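Local coordinates for protein porin (Acinetobacter baumannii AB307-0294, PDB 5DL7) that probably acts as an outer-membrane porin, a beta-barrel channel through which small molecules, perhaps vanillate among them, cross the outer membrane into the periplasm, at residues 28-34 with 138-142; 143-147 with 296-300; 178-182 with 193-198; 387-393 with 406-412. All blocks are in the same frame, centred on the assembly; numbering follows the deposited sequence.

Interaction 1 (28-34 with 138-142). With C8E ((hydroxyethyloxy)tri(ethyloxy)octane), chain K.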
# COMPACT_ATOMS: atom_id res chain seq x y z
N ARG A 28 -2.36 -17.99 -0.49
CA ARG A 28 -3.38 -16.91 -0.48
C ARG A 28 -4.46 -17.20 -1.48
O ARG A 28 -4.16 -17.66 -2.58
CB ARG A 28 -2.73 -15.62 -0.95
CG ARG A 28 -1.50 -15.22 -0.20
CD ARG A 28 -1.97 -14.06 0.78
NE ARG A 28 -1.92 -12.98 -0.03
CZ ARG A 28 -2.51 -11.74 -0.19
NH1 ARG A 28 -2.04 -11.21 -1.25
NH2 ARG A 28 -3.37 -11.04 0.48
N ASN A 29 -5.72 -17.07 -1.09
CA ASN A 29 -6.85 -17.16 -1.98
C ASN A 29 -7.53 -15.75 -1.85
O ASN A 29 -7.72 -15.31 -0.70
CB ASN A 29 -7.77 -18.18 -1.45
CG ASN A 29 -8.89 -18.45 -2.42
OD1 ASN A 29 -9.82 -17.72 -2.50
ND2 ASN A 29 -8.74 -19.44 -3.22
N PHE A 30 -7.68 -15.08 -2.96
CA PHE A 30 -8.12 -13.64 -3.00
C PHE A 30 -9.26 -13.53 -4.05
O PHE A 30 -9.05 -13.77 -5.20
CB PHE A 30 -6.93 -12.87 -3.37
CG PHE A 30 -6.99 -11.38 -3.09
CD1 PHE A 30 -8.18 -10.59 -3.21
CD2 PHE A 30 -5.79 -10.66 -2.86
CE1 PHE A 30 -8.23 -9.22 -2.93
CE2 PHE A 30 -5.81 -9.26 -2.57
CZ PHE A 30 -7.03 -8.54 -2.60
N TYR A 31 -10.41 -13.09 -3.61
CA TYR A 31 -11.49 -12.72 -4.54
C TYR A 31 -11.68 -11.21 -4.48
O TYR A 31 -11.70 -10.65 -3.35
CB TYR A 31 -12.80 -13.35 -4.03
CG TYR A 31 -14.02 -12.96 -4.83
CD1 TYR A 31 -14.09 -13.30 -6.20
CD2 TYR A 31 -15.02 -12.15 -4.31
CE1 TYR A 31 -15.20 -12.95 -6.96
CE2 TYR A 31 -16.12 -11.76 -5.09
CZ TYR A 31 -16.20 -12.20 -6.41
OH TYR A 31 -17.27 -11.83 -7.17
N PHE A 32 -11.76 -10.58 -5.63
CA PHE A 32 -11.84 -9.10 -5.73
C PHE A 32 -12.99 -8.80 -6.67
O PHE A 32 -13.07 -9.35 -7.74
CB PHE A 32 -10.55 -8.56 -6.36
CG PHE A 32 -10.51 -7.05 -6.54
CD1 PHE A 32 -11.18 -6.44 -7.61
CD2 PHE A 32 -9.77 -6.24 -5.67
CE1 PHE A 32 -11.17 -5.08 -7.79
CE2 PHE A 32 -9.74 -4.85 -5.85
CZ PHE A 32 -10.46 -4.28 -6.89
N ASP A 33 -13.92 -8.00 -6.16
CA ASP A 33 -15.08 -7.60 -7.04
C ASP A 33 -15.32 -6.13 -6.79
O ASP A 33 -15.95 -5.79 -5.76
CB ASP A 33 -16.28 -8.38 -6.56
CG ASP A 33 -17.64 -7.95 -7.32
OD1 ASP A 33 -17.49 -7.65 -8.55
OD2 ASP A 33 -18.77 -7.94 -6.65
N ARG A 34 -15.05 -5.27 -7.75
CA ARG A 34 -15.40 -3.86 -7.63
C ARG A 34 -16.60 -3.71 -8.68
O ARG A 34 -16.42 -3.63 -9.86
CB ARG A 34 -14.24 -3.00 -7.98
CG ARG A 34 -14.52 -1.50 -8.01
CD ARG A 34 -13.37 -0.64 -8.34
NE ARG A 34 -12.39 -0.66 -7.21
CZ ARG A 34 -11.11 -0.41 -7.29
NH1 ARG A 34 -10.55 0.06 -8.38
NH2 ARG A 34 -10.36 -0.34 -6.17
N PRO A 138 1.07 -3.95 -1.25
CA PRO A 138 0.73 -5.20 -0.84
C PRO A 138 -0.80 -5.54 -1.18
O PRO A 138 -1.21 -6.62 -0.74
CB PRO A 138 0.88 -5.08 0.75
CG PRO A 138 0.22 -3.79 0.87
CD PRO A 138 0.72 -2.87 -0.24
N ALA A 139 -1.45 -4.72 -1.92
CA ALA A 139 -2.94 -4.75 -1.93
C ALA A 139 -3.51 -5.68 -2.99
O ALA A 139 -4.71 -5.89 -3.01
CB ALA A 139 -3.38 -3.35 -2.19
N ARG A 140 -2.65 -6.44 -3.73
CA ARG A 140 -3.13 -7.46 -4.67
C ARG A 140 -2.55 -8.80 -4.32
O ARG A 140 -2.32 -9.08 -3.11
CB ARG A 140 -3.12 -6.97 -6.15
CG ARG A 140 -3.95 -5.78 -6.47
CD ARG A 140 -5.46 -6.00 -6.38
NE ARG A 140 -6.13 -4.76 -6.71
CZ ARG A 140 -6.33 -3.71 -5.96
NH1 ARG A 140 -5.92 -3.66 -4.68
NH2 ARG A 140 -6.83 -2.57 -6.45
N LEU A 141 -2.29 -9.70 -5.25
CA LEU A 141 -1.93 -11.00 -4.91
C LEU A 141 -0.51 -11.06 -4.40
O LEU A 141 -0.21 -11.84 -3.54
CB LEU A 141 -2.15 -11.94 -6.10
CG LEU A 141 -1.98 -13.40 -5.82
CD1 LEU A 141 -3.16 -13.88 -4.90
CD2 LEU A 141 -2.00 -14.29 -7.10
N PHE A 142 0.40 -10.40 -5.08
CA PHE A 142 1.84 -10.40 -4.82
C PHE A 142 2.31 -9.00 -4.62
O PHE A 142 1.81 -8.07 -5.20
CB PHE A 142 2.57 -10.99 -6.08
CG PHE A 142 2.16 -12.36 -6.40
CD1 PHE A 142 2.17 -13.38 -5.44
CD2 PHE A 142 1.89 -12.81 -7.69
CE1 PHE A 142 1.79 -14.70 -5.69
CE2 PHE A 142 1.53 -14.12 -7.89
CZ PHE A 142 1.53 -15.08 -6.92
O12 C8E K . -16.77 -16.18 -8.80
C13 C8E K . -16.42 -17.10 -7.79
C14 C8E K . -16.04 -16.36 -6.52
O15 C8E K . -15.92 -17.25 -5.41
C16 C8E K . -15.80 -16.60 -4.12
C17 C8E K . -14.76 -17.42 -3.40
O18 C8E K . -14.53 -17.05 -2.04
C19 C8E K . -13.13 -17.16 -1.71
C20 C8E K . -12.74 -16.46 -0.41
O21 C8E K . -11.38 -15.87 -0.51
O HOH W 1 -3.35 -8.17 -0.38
O HOH W 2 -7.46 0.47 -5.99
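R28 reaches from strand 28-34 to the backbone of 138-142. Its CB lies 4.3 Å from CD1 of L141, whose methyl suits a place beside the apolar root of the arginine. CG stands anti to the carbonyl carbon (chi1 -54°), and bends at chi2 and chi3 turn the rest of the chain toward the loop. NE makes a long, weak ion pair with D414. At the tip, NH1 binds two carbonyls, both near the guanidinium plane: R140 O at 2.8 Å, on a lone pair, and L141 O at 3.0 Å, approached from above its carbonyl plane. NH2 gives a hydrogen to water 1, which donates in turn to P138 O and R140 O. In this OprD-family barrel, strand 28-34 is part of the wall and 138-142 belongs to a loop folded against its inner surface, and the long arginine spans the gap from wall to loop, its planar NH groups meeting two successive carbonyls. Farther along, the edge of the F30 ring meets A139 O, 3.5 Å from CZ. CE2 of F32 sits over the centre of the R140 guanidinium, the planes 30° apart. R140 NE binds S91 O, and R34, salt-bridged to E408, shares water 2 with R140 through their NH2 atoms.

Interaction 2 (143-147 with 296-300). With C8E ((hydroxyethyloxy)tri(ethyloxy)octane), chain J.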
# COMPACT_ATOMS: atom_id res chain seq x y z
N PRO A 143 3.43 -8.82 -3.91
CA PRO A 143 3.99 -7.48 -3.69
C PRO A 143 4.60 -6.91 -4.96
O PRO A 143 5.18 -7.64 -5.71
CB PRO A 143 5.17 -7.76 -2.69
CG PRO A 143 5.48 -9.15 -2.74
CD PRO A 143 4.17 -9.87 -3.18
N GLN A 144 4.44 -5.63 -5.16
CA GLN A 144 5.30 -4.82 -6.05
C GLN A 144 6.73 -4.92 -5.61
O GLN A 144 7.03 -4.89 -4.40
CB GLN A 144 4.75 -3.44 -6.03
CG GLN A 144 5.34 -2.51 -6.97
CD GLN A 144 4.85 -1.07 -6.64
OE1 GLN A 144 4.75 -0.72 -5.44
NE2 GLN A 144 4.67 -0.27 -7.62
N THR A 145 7.65 -5.07 -6.60
CA THR A 145 9.03 -5.07 -6.26
C THR A 145 9.80 -4.08 -7.15
O THR A 145 9.35 -3.70 -8.20
CB THR A 145 9.77 -6.44 -6.24
OG1 THR A 145 9.90 -6.99 -7.55
CG2 THR A 145 9.03 -7.48 -5.29
N TYR A 146 10.98 -3.72 -6.67
CA TYR A 146 11.90 -2.79 -7.44
C TYR A 146 13.27 -3.41 -7.53
O TYR A 146 13.64 -4.21 -6.68
CB TYR A 146 11.98 -1.42 -6.72
CG TYR A 146 10.79 -0.62 -6.86
CD1 TYR A 146 9.72 -0.73 -6.01
CD2 TYR A 146 10.70 0.37 -7.83
CE1 TYR A 146 8.56 0.01 -6.13
CE2 TYR A 146 9.59 1.17 -7.95
CZ TYR A 146 8.47 1.00 -7.06
OH TYR A 146 7.42 1.85 -7.24
N ARG A 147 14.07 -3.05 -8.54
CA ARG A 147 15.40 -3.52 -8.69
C ARG A 147 16.36 -2.41 -8.54
O ARG A 147 16.11 -1.37 -9.07
CB ARG A 147 15.60 -4.08 -10.15
CG ARG A 147 16.14 -5.38 -10.06
CD ARG A 147 16.10 -6.10 -11.47
NE ARG A 147 15.44 -7.41 -11.34
CZ ARG A 147 15.31 -8.21 -12.41
NH1 ARG A 147 15.60 -7.69 -13.61
NH2 ARG A 147 14.80 -9.41 -12.28
N LEU A 296 4.55 6.95 -6.92
CA LEU A 296 5.01 5.95 -7.92
C LEU A 296 3.86 5.18 -8.49
O LEU A 296 2.85 4.91 -7.83
CB LEU A 296 6.12 5.09 -7.32
CG LEU A 296 7.40 5.85 -7.11
CD1 LEU A 296 8.33 5.06 -6.18
CD2 LEU A 296 8.20 6.06 -8.38
N SER A 297 4.05 4.70 -9.70
CA SER A 297 3.08 3.83 -10.39
C SER A 297 2.85 2.54 -9.60
O SER A 297 3.78 1.97 -8.95
CB SER A 297 3.58 3.51 -11.83
OG SER A 297 4.83 2.80 -11.78
N GLY A 298 1.68 1.97 -9.85
CA GLY A 298 1.35 0.60 -9.40
C GLY A 298 0.97 0.38 -7.95
O GLY A 298 0.97 -0.76 -7.41
N THR A 299 0.72 1.52 -7.28
CA THR A 299 0.56 1.49 -5.80
C THR A 299 -0.54 2.55 -5.35
O THR A 299 -1.04 3.23 -6.21
CB THR A 299 1.90 1.63 -5.05
OG1 THR A 299 1.74 1.16 -3.61
CG2 THR A 299 2.41 2.91 -5.21
N GLU A 300 -0.86 2.37 -4.10
CA GLU A 300 -1.85 3.20 -3.44
C GLU A 300 -1.21 4.49 -3.07
O GLU A 300 0.02 4.65 -2.87
CB GLU A 300 -2.38 2.43 -2.18
CG GLU A 300 -3.32 1.27 -2.57
CD GLU A 300 -2.60 0.07 -3.34
OE1 GLU A 300 -1.49 -0.31 -2.78
OE2 GLU A 300 -3.27 -0.35 -4.34
C10 C8E J . 21.31 -0.69 -9.89
C11 C8E J . 20.68 -2.04 -10.35
O12 C8E J . 21.37 -3.16 -9.77
C13 C8E J . 20.64 -4.39 -9.43
C14 C8E J . 20.14 -5.35 -10.56
O15 C8E J . 19.67 -6.55 -9.87
C16 C8E J . 19.22 -7.76 -10.46
C17 C8E J . 18.85 -8.89 -9.46
O18 C8E J . 20.13 -9.01 -8.85
C19 C8E J . 20.25 -9.93 -7.81
C20 C8E J . 21.70 -9.64 -7.38
O21 C8E J . 22.09 -10.71 -6.56
O HOH W 3 7.23 2.83 -10.32
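Q144 and Y146 reach across from 143-147 to the loop 296-300 with their polar tips. The amide nitrogen of Q144 lies 2.8 Å from S297 O, but the bond is weak, with an N-H...O angle of 122°. On the other branch of the amide, OE1 packs 3.7 Å from CB of T299, the two side chains crossing at about a right angle. Glutamine suits the place because it offers a donor and an acceptor at the end of a long arm: CG is anti to the backbone N (chi1 -172°) and the chain stays extended beyond it. G298, with its positive phi and no side chain, lets the loop turn close past NE2. Y146 uses its hydroxyl end instead; OH is 3.5 Å from CB of L296 and equally far from its CD1, and the leucine meets the hydroxyl end of the phenol with the two side chains inclined to each other. Water 3 connects the same OH (3.2 Å) with S297 OG (2.8 Å).

The second shell fixes these groups. Q144 NE2 also donates to Q171 OE1, OE1 accepts from S137 N, and T299 OG1 binds F135 O, while D183 takes the N-H of G298. Thus the glutamine amide is held at both ends.

Far from the calcium sites, the contact ties the loop between strands 278-288 and 318-327 to the short strand 145-147, which pairs with strands 126-131 and 159-170; Y146 packs on V166 and V169 of the latter and on I134 of strand 134-135.

Interaction 3 (178-182 with 193-198)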
# COMPACT_ATOMS: atom_id res chain seq x y z
N THR A 178 9.74 -3.29 -15.60
CA THR A 178 9.47 -2.20 -16.50
C THR A 178 10.11 -0.94 -15.86
O THR A 178 10.63 -0.97 -14.72
CB THR A 178 7.99 -2.03 -16.74
OG1 THR A 178 7.23 -1.90 -15.48
CG2 THR A 178 7.32 -3.28 -17.47
N ASP A 179 10.11 0.17 -16.57
CA ASP A 179 10.72 1.38 -16.01
C ASP A 179 9.86 1.96 -14.87
O ASP A 179 8.58 1.95 -14.89
CB ASP A 179 10.92 2.43 -17.11
CG ASP A 179 12.05 2.05 -18.08
OD1 ASP A 179 12.79 1.11 -17.90
OD2 ASP A 179 12.13 2.72 -19.04
N VAL A 180 10.55 2.53 -13.91
CA VAL A 180 9.84 3.25 -12.83
C VAL A 180 9.11 4.51 -13.44
O VAL A 180 9.49 5.04 -14.47
CB VAL A 180 10.80 3.65 -11.65
CG1 VAL A 180 11.50 2.41 -11.14
CG2 VAL A 180 11.96 4.58 -12.14
N GLY A 181 8.12 4.95 -12.75
CA GLY A 181 7.35 6.10 -13.18
C GLY A 181 6.12 6.32 -12.40
O GLY A 181 6.05 5.96 -11.24
N THR A 182 5.13 6.97 -13.00
CA THR A 182 3.89 7.38 -12.36
C THR A 182 2.71 6.93 -13.18
O THR A 182 2.83 6.79 -14.41
CB THR A 182 3.72 8.94 -12.26
OG1 THR A 182 3.97 9.51 -13.58
CG2 THR A 182 4.76 9.47 -11.37
N ALA A 193 4.03 8.64 -17.05
CA ALA A 193 5.34 8.67 -17.61
C ALA A 193 6.28 7.71 -16.94
O ALA A 193 6.09 7.32 -15.82
CB ALA A 193 5.97 10.06 -17.50
N THR A 194 7.33 7.36 -17.67
CA THR A 194 8.34 6.51 -17.08
C THR A 194 9.68 7.23 -17.21
O THR A 194 9.92 8.15 -18.01
CB THR A 194 8.42 5.12 -17.67
OG1 THR A 194 8.76 5.32 -19.04
CG2 THR A 194 7.13 4.33 -17.58
N THR A 195 10.64 6.72 -16.48
CA THR A 195 11.98 7.28 -16.46
C THR A 195 13.02 6.27 -16.06
O THR A 195 12.68 5.14 -15.76
CB THR A 195 11.96 8.58 -15.50
OG1 THR A 195 13.14 9.36 -15.70
CG2 THR A 195 11.82 8.15 -14.07
N ASP A 196 14.26 6.66 -15.99
CA ASP A 196 15.16 5.60 -15.71
C ASP A 196 15.68 5.44 -14.33
O ASP A 196 16.60 4.59 -14.14
CB ASP A 196 16.24 5.55 -16.61
CG ASP A 196 16.95 6.74 -16.65
OD1 ASP A 196 16.97 7.52 -15.75
OD2 ASP A 196 17.42 6.96 -17.83
N SER A 197 15.31 6.33 -13.43
CA SER A 197 15.76 6.11 -12.07
C SER A 197 14.99 6.89 -11.03
O SER A 197 14.35 7.87 -11.31
CB SER A 197 17.27 6.30 -12.02
OG SER A 197 17.50 7.66 -11.94
N PHE A 198 15.08 6.37 -9.79
CA PHE A 198 14.39 6.93 -8.65
C PHE A 198 15.41 6.75 -7.48
O PHE A 198 16.00 5.67 -7.31
CB PHE A 198 13.12 6.22 -8.35
CG PHE A 198 12.43 6.63 -7.07
CD1 PHE A 198 12.75 5.94 -5.92
CD2 PHE A 198 11.57 7.73 -6.95
CE1 PHE A 198 12.26 6.37 -4.69
CE2 PHE A 198 10.94 8.04 -5.71
CZ PHE A 198 11.29 7.35 -4.57
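Short, weakly bonded strands about 181-182 and 193-194 pair antiparallel, with G181 and T194 facing each other as a non-hydrogen-bonded pair whose CA atoms are only 4.0 Å apart. They form the base of a small beta hairpin, separate from the strands of the barrel wall. Two good backbone bonds flank the close pair: T195 N to V180 O at 2.9 Å, and T182 N to A193 O at 3.0 Å, each meeting its acceptor almost head-on. CA-H...O contacts from T194 to V180 O and from G181 to A193 O accompany them. Glycine suits position 181, since with only hydrogens on its CA the strands can come this close.

V180 buries more surface here than any other residue. Its CG2, set between the backbone N and the carbonyl carbon, lies 4.1 Å from CG2 of T195 and 4.3 Å from CB of F198, while L219 of strand 210-219 covers V180, T182 and T195 together. Threonine suits this buried place: the methyl of T195 turns to the valine and its hydroxyl binds K220 O. On the exposed side the contact is carried by short, polar residues. There D179 rests CB 3.7 Å from CB of T194 and 3.5 Å from T195 O.

Interaction 4 (387-393 with 406-412). With C8E ((hydroxyethyloxy)tri(ethyloxy)octane), chain K.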
# COMPACT_ATOMS: atom_id res chain seq x y z
N ARG A 387 -10.41 -12.82 5.85
CA ARG A 387 -10.83 -11.45 5.93
C ARG A 387 -11.87 -11.21 4.92
O ARG A 387 -11.79 -11.73 3.77
CB ARG A 387 -9.61 -10.58 5.80
CG ARG A 387 -9.79 -9.14 6.07
CD ARG A 387 -8.48 -8.43 5.76
NE ARG A 387 -8.53 -7.05 6.17
CZ ARG A 387 -7.48 -6.22 5.96
NH1 ARG A 387 -6.40 -6.65 5.23
NH2 ARG A 387 -7.54 -4.95 6.34
N ALA A 388 -12.78 -10.32 5.31
CA ALA A 388 -13.78 -9.82 4.38
C ALA A 388 -13.92 -8.29 4.51
O ALA A 388 -14.00 -7.78 5.64
CB ALA A 388 -15.13 -10.46 4.63
N ARG A 389 -13.78 -7.63 3.39
CA ARG A 389 -13.83 -6.20 3.29
C ARG A 389 -14.89 -5.83 2.28
O ARG A 389 -14.98 -6.37 1.17
CB ARG A 389 -12.51 -5.63 2.90
CG ARG A 389 -11.49 -5.57 4.04
CD ARG A 389 -10.08 -5.13 3.54
NE ARG A 389 -9.52 -6.20 2.75
CZ ARG A 389 -8.39 -6.07 2.03
NH1 ARG A 389 -7.75 -4.87 2.06
NH2 ARG A 389 -7.84 -7.11 1.37
N PHE A 390 -15.63 -4.77 2.64
CA PHE A 390 -16.70 -4.20 1.78
C PHE A 390 -16.62 -2.67 1.78
O PHE A 390 -16.49 -2.07 2.83
CB PHE A 390 -18.04 -4.59 2.30
CG PHE A 390 -18.26 -6.02 2.48
CD1 PHE A 390 -18.74 -6.82 1.33
CD2 PHE A 390 -18.03 -6.67 3.73
CE1 PHE A 390 -18.84 -8.27 1.58
CE2 PHE A 390 -18.19 -8.08 3.91
CZ PHE A 390 -18.63 -8.83 2.84
N SER A 391 -16.78 -2.07 0.63
CA SER A 391 -16.74 -0.63 0.47
C SER A 391 -18.00 -0.24 -0.38
O SER A 391 -18.14 -0.73 -1.48
CB SER A 391 -15.51 -0.20 -0.19
OG SER A 391 -15.57 1.10 -0.76
N HIS A 392 -18.77 0.69 0.11
CA HIS A 392 -19.79 1.33 -0.72
C HIS A 392 -19.17 2.73 -0.98
O HIS A 392 -19.10 3.59 -0.09
CB HIS A 392 -21.13 1.53 0.11
CG HIS A 392 -22.20 2.39 -0.63
ND1 HIS A 392 -22.48 2.26 -1.96
CD2 HIS A 392 -22.96 3.46 -0.21
CE1 HIS A 392 -23.45 3.11 -2.32
NE2 HIS A 392 -23.72 3.87 -1.28
N TYR A 393 -18.89 2.94 -2.24
CA TYR A 393 -18.18 4.12 -2.72
C TYR A 393 -19.01 4.87 -3.74
O TYR A 393 -19.58 4.29 -4.71
CB TYR A 393 -16.82 3.68 -3.35
CG TYR A 393 -16.11 4.85 -3.98
CD1 TYR A 393 -15.52 5.85 -3.24
CD2 TYR A 393 -16.05 4.89 -5.39
CE1 TYR A 393 -14.90 6.94 -3.90
CE2 TYR A 393 -15.45 5.99 -6.03
CZ TYR A 393 -14.85 6.95 -5.27
OH TYR A 393 -14.26 8.11 -5.94
N ALA A 406 -19.05 2.41 -6.91
CA ALA A 406 -18.95 0.98 -6.93
C ALA A 406 -19.32 0.43 -5.58
O ALA A 406 -19.12 1.08 -4.53
CB ALA A 406 -17.55 0.55 -7.35
N ASN A 407 -19.71 -0.80 -5.56
CA ASN A 407 -19.76 -1.59 -4.34
C ASN A 407 -18.67 -2.68 -4.49
O ASN A 407 -18.68 -3.52 -5.43
CB ASN A 407 -21.10 -2.28 -4.22
CG ASN A 407 -22.22 -1.30 -3.95
OD1 ASN A 407 -22.10 -0.35 -3.27
ND2 ASN A 407 -23.32 -1.60 -4.45
N GLU A 408 -17.66 -2.56 -3.60
CA GLU A 408 -16.40 -3.31 -3.77
C GLU A 408 -16.35 -4.35 -2.63
O GLU A 408 -16.64 -3.98 -1.44
CB GLU A 408 -15.23 -2.39 -3.75
CG GLU A 408 -13.89 -3.06 -3.81
CD GLU A 408 -12.66 -2.13 -4.02
OE1 GLU A 408 -12.88 -1.03 -4.54
OE2 GLU A 408 -11.55 -2.62 -3.72
N THR A 409 -16.01 -5.60 -2.94
CA THR A 409 -15.87 -6.64 -1.96
C THR A 409 -14.43 -7.26 -2.19
O THR A 409 -13.99 -7.39 -3.31
CB THR A 409 -16.87 -7.78 -2.30
OG1 THR A 409 -18.18 -7.26 -2.12
CG2 THR A 409 -16.61 -8.89 -1.39
N ARG A 410 -13.68 -7.47 -1.13
CA ARG A 410 -12.44 -8.24 -1.21
C ARG A 410 -12.56 -9.33 -0.13
O ARG A 410 -12.88 -9.08 1.00
CB ARG A 410 -11.17 -7.40 -0.87
CG ARG A 410 -10.96 -6.23 -1.80
CD ARG A 410 -9.69 -5.38 -1.43
NE ARG A 410 -9.71 -4.17 -2.25
CZ ARG A 410 -8.75 -3.26 -2.22
NH1 ARG A 410 -7.69 -3.44 -1.48
NH2 ARG A 410 -8.94 -2.13 -2.81
N LEU A 411 -12.31 -10.59 -0.52
CA LEU A 411 -12.29 -11.72 0.39
C LEU A 411 -10.92 -12.39 0.32
O LEU A 411 -10.41 -12.59 -0.78
CB LEU A 411 -13.35 -12.72 -0.00
CG LEU A 411 -14.81 -12.17 -0.07
CD1 LEU A 411 -15.78 -13.29 -0.64
CD2 LEU A 411 -15.31 -11.56 1.23
N ASN A 412 -10.37 -12.65 1.45
CA ASN A 412 -9.06 -13.25 1.61
C ASN A 412 -9.04 -14.41 2.48
O ASN A 412 -9.56 -14.37 3.65
CB ASN A 412 -8.02 -12.22 2.16
CG ASN A 412 -7.92 -10.96 1.29
OD1 ASN A 412 -8.62 -9.94 1.44
ND2 ASN A 412 -7.05 -11.07 0.26
O12 C8E K . -16.77 -16.18 -8.80
C13 C8E K . -16.42 -17.10 -7.79
C14 C8E K . -16.04 -16.36 -6.52
O15 C8E K . -15.92 -17.25 -5.41
C16 C8E K . -15.80 -16.60 -4.12
C17 C8E K . -14.76 -17.42 -3.40
O18 C8E K . -14.53 -17.05 -2.04
C19 C8E K . -13.13 -17.16 -1.71
C20 C8E K . -12.74 -16.46 -0.41
O21 C8E K . -11.38 -15.87 -0.51
O HOH W 4 -10.61 -8.82 2.79
O HOH W 5 -6.09 -5.74 -0.63
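R389 and R410 face each other across an antiparallel hairpin of the barrel wall, strands 384-395 and 406-418, whose segments here run 171° apart in direction. Regular backbone bonds join every second pair, from R387 with N412 to Y393 with A406. The tightly packed part is formed by R389, R410, N412, E408 and S391, turned to the interior of the barrel, with the exposed R387 at its outer margin. The R389 guanidinium is sandwiched, with NH1 of R387 over one face and CD of R410 over the opposite one, 3.7 Å above the plane; R387 itself is salt-bridged to D371. At its edge R389 NH2 donates to N412 OD1 (2.9 Å), and NE to water 4, which also binds N412 OD1. R410, its chain extended from CG to NE, grips E408 side-on, NE and NH2 both holding OE2; the other carboxylate oxygen serves R34. Such a row of arginines inside the channel is consistent with passage of anions. Water 5 helps to bridge R389 NH2 and R410 NH1.

The outer surface is looser and more exposed. F390 lies alongside T409, CD1 3.5 Å from OG1, and CD2 of L411 touches CB of A388 at 3.6 Å. A388, F390 and L411 give this face its apolar part, and detergent K packs against CB of L411. Nearer the calcium-binding residue D35, H392 ND1 donates to N407 OD1 at 2.9 Å, meeting the oxygen 21° out of the ring plane.

Interactions 1 and 4 share the barrel wall, since strands 22-36 and 406-418 are neighbours: R34 NE forms a salt bridge with E408 OE1 at 2.7 Å, and both contacts touch the same detergent. They also approach a calcium site, whose ion is about 9 Å from the R34 side chain and about 8 Å from that of A406. From interaction 1 the inner loop leads to interaction 2, where A139 CB packs 3.6 Å from E300 OE1. Interaction 2 in turn meets the hairpin of interaction 3 through S297 N and G181 O, 2.8 Å apart. Interactions 3 and 4 lie on opposite sides of the chain's centre, their own centres 31 Å apart.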